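Local coordinates for yncA (Salmonella typhimurium, PDB 3DR6), which is a putative acetyltransferase of the GNAT family, probably transferring the acetyl group of acetyl-CoA to an acceptor substrate, at residues 35-39 against 40-44; 131-134 against 135-139. All blocks are in the same frame, centred on the assembly; numbering follows the deposited sequence.

Contact 1 (35-39 against 40-44)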
loop_
_atom_site.group_PDB
_atom_site.type_symbol
_atom_site.label_atom_id
_atom_site.label_comp_id
_atom_site.label_asym_id
_atom_site.label_seq_id
_atom_site.Cartn_x
_atom_site.Cartn_y
_atom_site.Cartn_z
ATOM N N ARG C 35 3.103 -9.028 16.193
ATOM C CA ARG C 35 2.451 -9.790 17.253
ATOM C C ARG C 35 1.582 -10.932 16.726
ATOM O O ARG C 35 0.988 -10.867 15.638
ATOM C CB ARG C 35 1.631 -8.897 18.200
ATOM C CG ARG C 35 2.456 -8.048 19.172
ATOM C CD ARG C 35 2.430 -6.578 18.791
ATOM N NE ARG C 35 1.186 -5.908 19.192
ATOM C CZ ARG C 35 0.075 -5.815 18.449
ATOM N NH1 ARG C 35 0.010 -6.360 17.234
ATOM N NH2 ARG C 35 -0.989 -5.173 18.923
ATOM N N THR C 36 1.528 -11.977 17.535
ATOM C CA THR C 36 0.762 -13.173 17.225
ATOM C C THR C 36 -0.733 -12.894 17.397
ATOM O O THR C 36 -1.127 -11.938 18.081
ATOM C CB THR C 36 1.187 -14.313 18.142
ATOM O OG1 THR C 36 1.165 -13.849 19.495
ATOM C CG2 THR C 36 2.609 -14.780 17.800
ATOM N N VAL C 37 -1.566 -13.710 16.759
ATOM C CA VAL C 37 -3.006 -13.592 16.912
ATOM C C VAL C 37 -3.551 -14.934 17.409
ATOM O O VAL C 37 -2.814 -15.921 17.482
ATOM C CB VAL C 37 -3.719 -13.164 15.582
ATOM C CG1 VAL C 37 -3.329 -11.724 15.173
ATOM C CG2 VAL C 37 -3.468 -14.178 14.443
ATOM N N ASP C 38 -4.832 -14.970 17.749
ATOM C CA ASP C 38 -5.455 -16.245 18.084
ATOM C C ASP C 38 -6.303 -16.797 16.938
ATOM O O ASP C 38 -6.471 -16.139 15.913
ATOM C CB ASP C 38 -6.238 -16.159 19.403
ATOM C CG ASP C 38 -7.324 -15.092 19.394
ATOM O OD1 ASP C 38 -7.780 -14.658 18.316
ATOM O OD2 ASP C 38 -7.741 -14.695 20.504
ATOM N N THR C 39 -6.816 -18.013 17.108
ATOM C CA THR C 39 -7.639 -18.654 16.071
ATOM C C THR C 39 -8.890 -17.839 15.711
ATOM O O THR C 39 -9.256 -17.762 14.535
ATOM C CB THR C 39 -8.038 -20.094 16.463
ATOM O OG1 THR C 39 -6.855 -20.867 16.708
ATOM C CG2 THR C 39 -8.847 -20.765 15.352
ATOM N N ASP C 40 -9.537 -17.237 16.715
ATOM C CA ASP C 40 -10.726 -16.401 16.473
ATOM C C ASP C 40 -10.422 -15.238 15.526
ATOM O O ASP C 40 -11.262 -14.851 14.697
ATOM C CB ASP C 40 -11.303 -15.867 17.787
ATOM C CG ASP C 40 -12.213 -16.875 18.480
ATOM O OD1 ASP C 40 -13.211 -17.313 17.857
ATOM O OD2 ASP C 40 -11.930 -17.225 19.648
ATOM N N ASN C 41 -9.215 -14.691 15.655
ATOM C CA ASN C 41 -8.761 -13.611 14.798
ATOM C C ASN C 41 -8.638 -14.064 13.347
ATOM O O ASN C 41 -9.067 -13.346 12.431
ATOM C CB ASN C 41 -7.443 -13.014 15.321
ATOM C CG ASN C 41 -6.872 -11.944 14.397
ATOM O OD1 ASN C 41 -6.416 -12.241 13.289
ATOM N ND2 ASN C 41 -6.876 -10.690 14.861
ATOM N N ARG C 42 -8.087 -15.259 13.131
ATOM C CA ARG C 42 -7.957 -15.786 11.758
ATOM C C ARG C 42 -9.283 -16.260 11.169
ATOM O O ARG C 42 -9.469 -16.228 9.958
ATOM C CB ARG C 42 -6.873 -16.864 11.647
ATOM C CG ARG C 42 -5.447 -16.359 11.889
ATOM C CD ARG C 42 -4.985 -15.347 10.827
ATOM N NE ARG C 42 -5.297 -13.955 11.175
ATOM C CZ ARG C 42 -5.031 -12.913 10.389
ATOM N NH1 ARG C 42 -4.452 -13.097 9.202
ATOM N NH2 ARG C 42 -5.338 -11.686 10.787
ATOM N N LEU C 43 -10.201 -16.682 12.032
ATOM C CA LEU C 43 -11.581 -16.940 11.614
ATOM C C LEU C 43 -12.220 -15.651 11.108
ATOM O O LEU C 43 -12.820 -15.642 10.035
ATOM C CB LEU C 43 -12.415 -17.538 12.755
ATOM C CG LEU C 43 -12.493 -19.067 12.817
ATOM C CD1 LEU C 43 -13.283 -19.497 14.054
ATOM C CD2 LEU C 43 -13.129 -19.636 11.559
ATOM N N ALA C 44 -12.053 -14.572 11.881
ATOM C CA ALA C 44 -12.542 -13.243 11.511
ATOM C C ALA C 44 -11.971 -12.829 10.154
ATOM O O ALA C 44 -12.719 -12.455 9.252
ATOM C CB ALA C 44 -12.185 -12.213 12.591
#

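Contact 2 (131-134 against 135-139)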
loop_
_atom_site.group_PDB
_atom_site.type_symbol
_atom_site.label_atom_id
_atom_site.label_comp_id
_atom_site.label_asym_id
_atom_site.label_seq_id
_atom_site.Cartn_x
_atom_site.Cartn_y
_atom_site.Cartn_z
ATOM N N ILE C 131 12.376 -14.254 -4.982
ATOM C CA ILE C 131 12.508 -13.547 -6.249
ATOM C C ILE C 131 12.570 -14.523 -7.437
ATOM O O ILE C 131 11.878 -14.339 -8.444
ATOM C CB ILE C 131 13.706 -12.569 -6.186
ATOM C CG1 ILE C 131 13.362 -11.470 -5.153
ATOM C CG2 ILE C 131 14.031 -11.995 -7.581
ATOM C CD1 ILE C 131 14.513 -10.520 -4.812
ATOM N N ARG C 132 13.374 -15.575 -7.287
ATOM C CA ARG C 132 13.483 -16.630 -8.315
ATOM C C ARG C 132 12.150 -17.338 -8.570
ATOM O O ARG C 132 11.766 -17.566 -9.732
ATOM C CB ARG C 132 14.570 -17.630 -7.875
ATOM C CG ARG C 132 14.886 -18.779 -8.828
ATOM C CD ARG C 132 16.073 -19.633 -8.263
ATOM N NE ARG C 132 16.987 -18.821 -7.442
ATOM C CZ ARG C 132 17.271 -19.027 -6.149
ATOM N NH1 ARG C 132 18.094 -18.197 -5.508
ATOM N NH2 ARG C 132 16.755 -20.063 -5.491
ATOM N N LEU C 133 11.453 -17.674 -7.487
ATOM C CA LEU C 133 10.179 -18.364 -7.557
ATOM C C LEU C 133 9.198 -17.483 -8.322
ATOM O O LEU C 133 8.482 -17.938 -9.195
ATOM C CB LEU C 133 9.661 -18.649 -6.144
ATOM C CG LEU C 133 8.308 -19.356 -5.960
ATOM C CD1 LEU C 133 8.238 -20.064 -4.614
ATOM C CD2 LEU C 133 7.122 -18.400 -6.129
ATOM N N HIS C 134 9.161 -16.203 -7.980
ATOM C CA HIS C 134 8.264 -15.295 -8.683
ATOM C C HIS C 134 8.607 -15.087 -10.165
ATOM O O HIS C 134 7.702 -15.059 -11.001
ATOM C CB HIS C 134 8.184 -13.960 -7.911
ATOM C CG HIS C 134 7.328 -14.043 -6.685
ATOM N ND1 HIS C 134 7.802 -14.485 -5.466
ATOM C CD2 HIS C 134 6.031 -13.717 -6.486
ATOM C CE1 HIS C 134 6.822 -14.460 -4.580
ATOM N NE2 HIS C 134 5.744 -13.976 -5.169
ATOM N N HIS C 135 9.891 -14.927 -10.492
ATOM C CA HIS C 135 10.318 -14.838 -11.897
ATOM C C HIS C 135 9.837 -16.052 -12.698
ATOM O O HIS C 135 9.435 -15.918 -13.871
ATOM C CB HIS C 135 11.844 -14.768 -12.006
ATOM C CG HIS C 135 12.417 -13.397 -11.812
ATOM N ND1 HIS C 135 11.900 -12.268 -12.418
ATOM C CD2 HIS C 135 13.500 -12.983 -11.108
ATOM C CE1 HIS C 135 12.621 -11.215 -12.067
ATOM N NE2 HIS C 135 13.610 -11.625 -11.289
ATOM N N SER C 136 9.866 -17.223 -12.058
ATOM C CA SER C 136 9.492 -18.476 -12.718
ATOM C C SER C 136 7.998 -18.555 -13.028
ATOM O O SER C 136 7.566 -19.443 -13.789
ATOM C CB SER C 136 9.912 -19.708 -11.887
ATOM O OG SER C 136 8.968 -20.026 -10.879
ATOM N N LEU C 137 7.217 -17.650 -12.427
ATOM C CA LEU C 137 5.790 -17.533 -12.711
ATOM C C LEU C 137 5.461 -16.280 -13.527
ATOM O O LEU C 137 4.276 -15.913 -13.694
ATOM C CB LEU C 137 4.978 -17.562 -11.406
ATOM C CG LEU C 137 4.628 -18.917 -10.771
ATOM C CD1 LEU C 137 4.272 -18.756 -9.288
ATOM C CD2 LEU C 137 3.494 -19.619 -11.517
ATOM N N GLY C 138 6.495 -15.621 -14.037
ATOM C CA GLY C 138 6.275 -14.529 -14.960
ATOM C C GLY C 138 6.210 -13.167 -14.295
ATOM O O GLY C 138 5.986 -12.167 -14.987
ATOM N N PHE C 139 6.438 -13.124 -12.974
ATOM C CA PHE C 139 6.503 -11.833 -12.250
ATOM C C PHE C 139 7.754 -11.056 -12.662
ATOM O O PHE C 139 8.800 -11.660 -12.961
ATOM C CB PHE C 139 6.528 -12.049 -10.723
ATOM C CG PHE C 139 5.191 -12.394 -10.126
ATOM C CD1 PHE C 139 4.663 -13.707 -10.250
ATOM C CD2 PHE C 139 4.469 -11.444 -9.383
ATOM C CE1 PHE C 139 3.402 -14.021 -9.683
ATOM C CE2 PHE C 139 3.223 -11.762 -8.816
ATOM C CZ PHE C 139 2.694 -13.039 -8.959
#

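Contact 1 (35-39 against 40-44)
Val-37 and Asn-41 meet at about a right angle, the valine laying CB and CG1 against the amide, with CB 3.6 Å from Asn-41 CG. The other methyl, CG2, turns to Arg-42 and lies 3.8 Å from its NE. One residue on, the carboxylate of Asp-38 caps the helix: OD1 accepts from Asn-41 N at 3.0 Å and is met nearly along its C-O axis. With CG between the backbone N and the carbonyl carbon (chi1 58°), the carboxylate of Asp-38 folds back over the first turn and serves an N-H that would otherwise have just a weak, bent bond (124°) to Asp-38 O. That carbonyl also takes a weak bond from Arg-42 N, while the next i to i+4 bond, Leu-43 N to Thr-39 O at 2.9 Å, is of full strength. The amide that Val-37 packs on is itself fixed: Arg-42 grips Asn-41 OD1 side-on with NE (2.9 Å) and NH2 (2.8 Å), and OD1 lies in the guanidinium plane. Bends at chi2 and chi3 bring the arginine back to its neighbour, and cation-pi contacts with Tyr-21 and Trp-45 hold it further. Asn-22 OD1 of helix 14-27 accepts from Val-37 N, joining the loop to that helix. This is an N-cap with an aspartate as cap residue, starting helix 39-52 at the surface of a GNAT domain.

Contact 2 (131-134 against 135-139)
His-134 turns the edge of its imidazole onto Phe-139, CD2 standing 3.8 Å above the phenyl plane over its centre. The T-shaped pair, with planes at 86° and centroids 5.0 Å apart, spans a Schellman motif that ends helix 128-135, with Gly-138 at C-prime. At the positive phi of Gly-138 (93°) a side chain would collide with the carbonyl oxygen before it, a backbone shape suited to glycine. The chain then reverses, and Phe-139 N reaches back to His-134 O at 3.0 Å while Gly-138 N bonds to His-135 O. His-134 O also accepts from Leu-137 N, and the two donors approach from opposite faces of the carbonyl plane. Both nitrogens of the buried imidazole are satisfied, ND1 by Ser-130 O and NE2 by His-86 NE2 on strand 83-90, which fixes the rotation of the ring that meets Phe-139. Leu-104 of helix 99-113 and Met-161 of strand 154-164 also pack on this histidine. His-135 runs alongside Ile-131 in the same direction, CD2 3.7 Å from Ile-131 CG2. Its ND1 donates to Phe-139 O at 3.2 Å, a side-chain bond in addition to the backbone ones. Ser-136 carries OG between its backbone N and carbonyl carbon (chi1 83°), and from there the hydroxyl donates to Leu-133 O at 2.7 Å.

How the contacts relate
Contact 1 comes first in the sequence and contact 2 follows, both within the same GNAT domain. Their centres lie 30 Å apart, on opposite sides of the chain's centre, and their nearest atoms are about 18 Å from each other. Contact 1 starts helix 39-52 and rests on helix 14-27; contact 2 ends helix 128-135, beside helix 99-113, and leads into strand 140-151, an outermost strand of the mixed sheet within this chain. One therefore marks a helix beginning and the other a helix ending, in helices packed on the two sides of the central sheet, consistent with the alpha/beta layering of GNAT acetyltransferases.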